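Local coordinates for protein HigA antitoxin (Streptococcus pneumoniae TIGR4, PDB 6AF4) that is the antitoxin of a HigBA-type toxin-antitoxin pair and probably binds DNA through a helix-turn-helix domain, at residues Glu21-Leu24 with Glu25-Arg29. Numbering follows the deposited sequence.
Sequences EEIL and ESDMR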
ATOM      1  N   GLU H  21      -1.428  -2.166 -15.649  1.00 51.71           N
ATOM      2  CA  GLU H  21      -0.619  -1.832 -14.482  1.00 48.27           C
ATOM      3  C   GLU H  21      -0.658  -0.349 -14.127  1.00 49.00           C
ATOM      4  O   GLU H  21      -0.841   0.018 -12.970  1.00 51.82           O
ATOM      5  CB  GLU H  21       0.826  -2.264 -14.737  1.00 69.66           C
ATOM      6  CG  GLU H  21       1.860  -1.601 -13.844  1.00 73.53           C
ATOM      7  CD  GLU H  21       3.233  -1.599 -14.488  1.00 87.83           C
ATOM      8  OE1 GLU H  21       3.319  -1.930 -15.692  1.00 96.71           O
ATOM      9  OE2 GLU H  21       4.218  -1.261 -13.801  1.00 92.39           O
ATOM     10  N   GLU H  22      -0.473   0.497 -15.134  1.00 49.87           N
ATOM     11  CA  GLU H  22      -0.432   1.941 -14.931  1.00 43.11           C
ATOM     12  C   GLU H  22      -1.772   2.470 -14.455  1.00 45.70           C
ATOM     13  O   GLU H  22      -1.834   3.405 -13.660  1.00 49.42           O
ATOM     14  CB  GLU H  22      -0.028   2.650 -16.222  1.00 43.53           C
ATOM     15  CG  GLU H  22       1.445   2.530 -16.545  1.00 50.27           C
ATOM     16  CD  GLU H  22       1.767   2.979 -17.954  1.00 60.66           C
ATOM     17  OE1 GLU H  22       0.935   2.751 -18.862  1.00 55.73           O
ATOM     18  OE2 GLU H  22       2.853   3.562 -18.154  1.00 61.70           O
ATOM     19  N   ILE H  23      -2.843   1.856 -14.943  1.00 46.40           N
ATOM     20  CA  ILE H  23      -4.194   2.266 -14.591  1.00 43.78           C
ATOM     21  C   ILE H  23      -4.515   1.917 -13.140  1.00 46.86           C
ATOM     22  O   ILE H  23      -5.081   2.732 -12.413  1.00 49.63           O
ATOM     23  CB  ILE H  23      -5.232   1.623 -15.534  1.00 43.70           C
ATOM     24  CG1 ILE H  23      -5.154   2.275 -16.915  1.00 43.62           C
ATOM     25  CG2 ILE H  23      -6.643   1.758 -14.973  1.00 32.72           C
ATOM     26  CD1 ILE H  23      -6.065   1.642 -17.943  1.00 47.08           C
ATOM     27  N   LEU H  24      -4.136   0.717 -12.715  1.00 45.37           N
ATOM     28  CA  LEU H  24      -4.403   0.285 -11.348  1.00 50.42           C
ATOM     29  C   LEU H  24      -3.665   1.183 -10.349  1.00 55.82           C
ATOM     30  O   LEU H  24      -4.240   1.613  -9.346  1.00 52.26           O
ATOM     31  CB  LEU H  24      -3.997  -1.177 -11.162  1.00 52.32           C
ATOM     32  CG  LEU H  24      -4.778  -2.055 -10.175  1.00 61.41           C
ATOM     33  CD1 LEU H  24      -4.150  -3.435 -10.155  1.00 59.80           C
ATOM     34  CD2 LEU H  24      -4.854  -1.471  -8.761  1.00 65.68           C
ATOM     35  N   GLU H  25      -2.399   1.473 -10.627  1.00 51.49           N
ATOM     36  CA  GLU H  25      -1.625   2.346  -9.750  1.00 49.26           C
ATOM     37  C   GLU H  25      -2.156   3.772  -9.786  1.00 49.57           C
ATOM     38  O   GLU H  25      -2.080   4.497  -8.795  1.00 53.75           O
ATOM     39  CB  GLU H  25      -0.150   2.325 -10.130  1.00 44.16           C
ATOM     40  CG  GLU H  25       0.524   1.011  -9.826  1.00 46.78           C
ATOM     41  CD  GLU H  25       2.005   1.054 -10.090  1.00 55.03           C
ATOM     42  OE1 GLU H  25       2.579   2.164 -10.082  1.00 55.06           O
ATOM     43  OE2 GLU H  25       2.594  -0.022 -10.310  1.00 63.77           O
ATOM     44  N   SER H  26      -2.693   4.171 -10.934  1.00 50.66           N
ATOM     45  CA  SER H  26      -3.322   5.477 -11.056  1.00 46.01           C
ATOM     46  C   SER H  26      -4.600   5.521 -10.229  1.00 47.46           C
ATOM     47  O   SER H  26      -4.879   6.517  -9.561  1.00 44.91           O
ATOM     48  CB  SER H  26      -3.626   5.800 -12.519  1.00 46.37           C
ATOM     49  OG  SER H  26      -4.313   7.033 -12.634  1.00 47.09           O
ATOM     50  N   ASP H  27      -5.368   4.433 -10.270  1.00 42.59           N
ATOM     51  CA  ASP H  27      -6.615   4.340  -9.515  1.00 44.62           C
ATOM     52  C   ASP H  27      -6.370   4.403  -8.010  1.00 48.83           C
ATOM     53  O   ASP H  27      -7.193   4.930  -7.262  1.00 46.28           O
ATOM     54  CB  ASP H  27      -7.370   3.054  -9.863  1.00 45.10           C
ATOM     55  CG  ASP H  27      -8.156   3.166 -11.159  1.00 50.52           C
ATOM     56  OD1 ASP H  27      -8.401   4.304 -11.614  1.00 52.09           O
ATOM     57  OD2 ASP H  27      -8.537   2.115 -11.718  1.00 52.89           O
ATOM     58  N   MET H  28      -5.237   3.869  -7.569  1.00 51.97           N
ATOM     59  CA  MET H  28      -4.890   3.904  -6.155  1.00 44.93           C
ATOM     60  C   MET H  28      -4.509   5.316  -5.729  1.00 45.36           C
ATOM     61  O   MET H  28      -4.897   5.771  -4.653  1.00 46.28           O
ATOM     62  CB  MET H  28      -3.746   2.932  -5.851  1.00 52.36           C
ATOM     63  CG  MET H  28      -3.320   2.928  -4.388  1.00 50.61           C
ATOM     64  SD  MET H  28      -4.699   2.616  -3.259  1.00 48.90           S
ATOM     65  CE  MET H  28      -5.066   0.901  -3.622  1.00 52.19           C
ATOM     66  N   ARG H  29      -3.755   6.010  -6.577  1.00 43.88           N
ATOM     67  CA  ARG H  29      -3.345   7.378  -6.279  1.00 43.98           C
ATOM     68  C   ARG H  29      -4.546   8.316  -6.194  1.00 44.03           C
ATOM     69  O   ARG H  29      -4.595   9.185  -5.329  1.00 54.09           O
ATOM     70  CB  ARG H  29      -2.353   7.894  -7.324  1.00 44.08           C
ATOM     71  CG  ARG H  29      -0.963   7.282  -7.223  1.00 40.39           C
ATOM     72  CD  ARG H  29       0.067   8.104  -7.987  1.00 44.94           C
ATOM     73  NE  ARG H  29      -0.244   8.206  -9.411  1.00 52.09           N
ATOM     74  CZ  ARG H  29       0.079   7.287 -10.318  1.00 48.15           C
ATOM     75  NH1 ARG H  29       0.724   6.188  -9.953  1.00 47.65           N
ATOM     76  NH2 ARG H  29      -0.245   7.465 -11.591  1.00 48.83           N
TER
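E21 swings CG anti to its own nitrogen (chi1 161°), while E25, one turn on, holds CG anti to its carbonyl carbon (chi1 -69°); both chains then run out extended and lie side by side. Their carboxylates are turned 67° against each other, with E21 OE2 4.0 Å from E25 OE2, and E25 OE2 also sits 3.9 Å from E21 CG. On another side of the helix, I23 and D27 are also four residues apart and lie side by side, with the I23 methyl CG2 3.8 Å from D27 OD2. Beneath these side chains runs regular alpha-helical bonding within helix 20-40. E25 N reaches E21 O at 3.2 Å and nearly straight, and D27 N reaches I23 O at 2.8 Å; S26 N to E22 O and M28 N to L24 O continue the series. D27 OD1 forms a salt bridge with R14, whereas E22 and R29 form salt bridges with the chain of another protein, and L24 and M28 pack on the second subunit. Two neighbouring glutamates should disfavour each other's ionisation somewhat; K78 of the second subunit, in a long, weak ion pair with E25, would partly offset that negative charge.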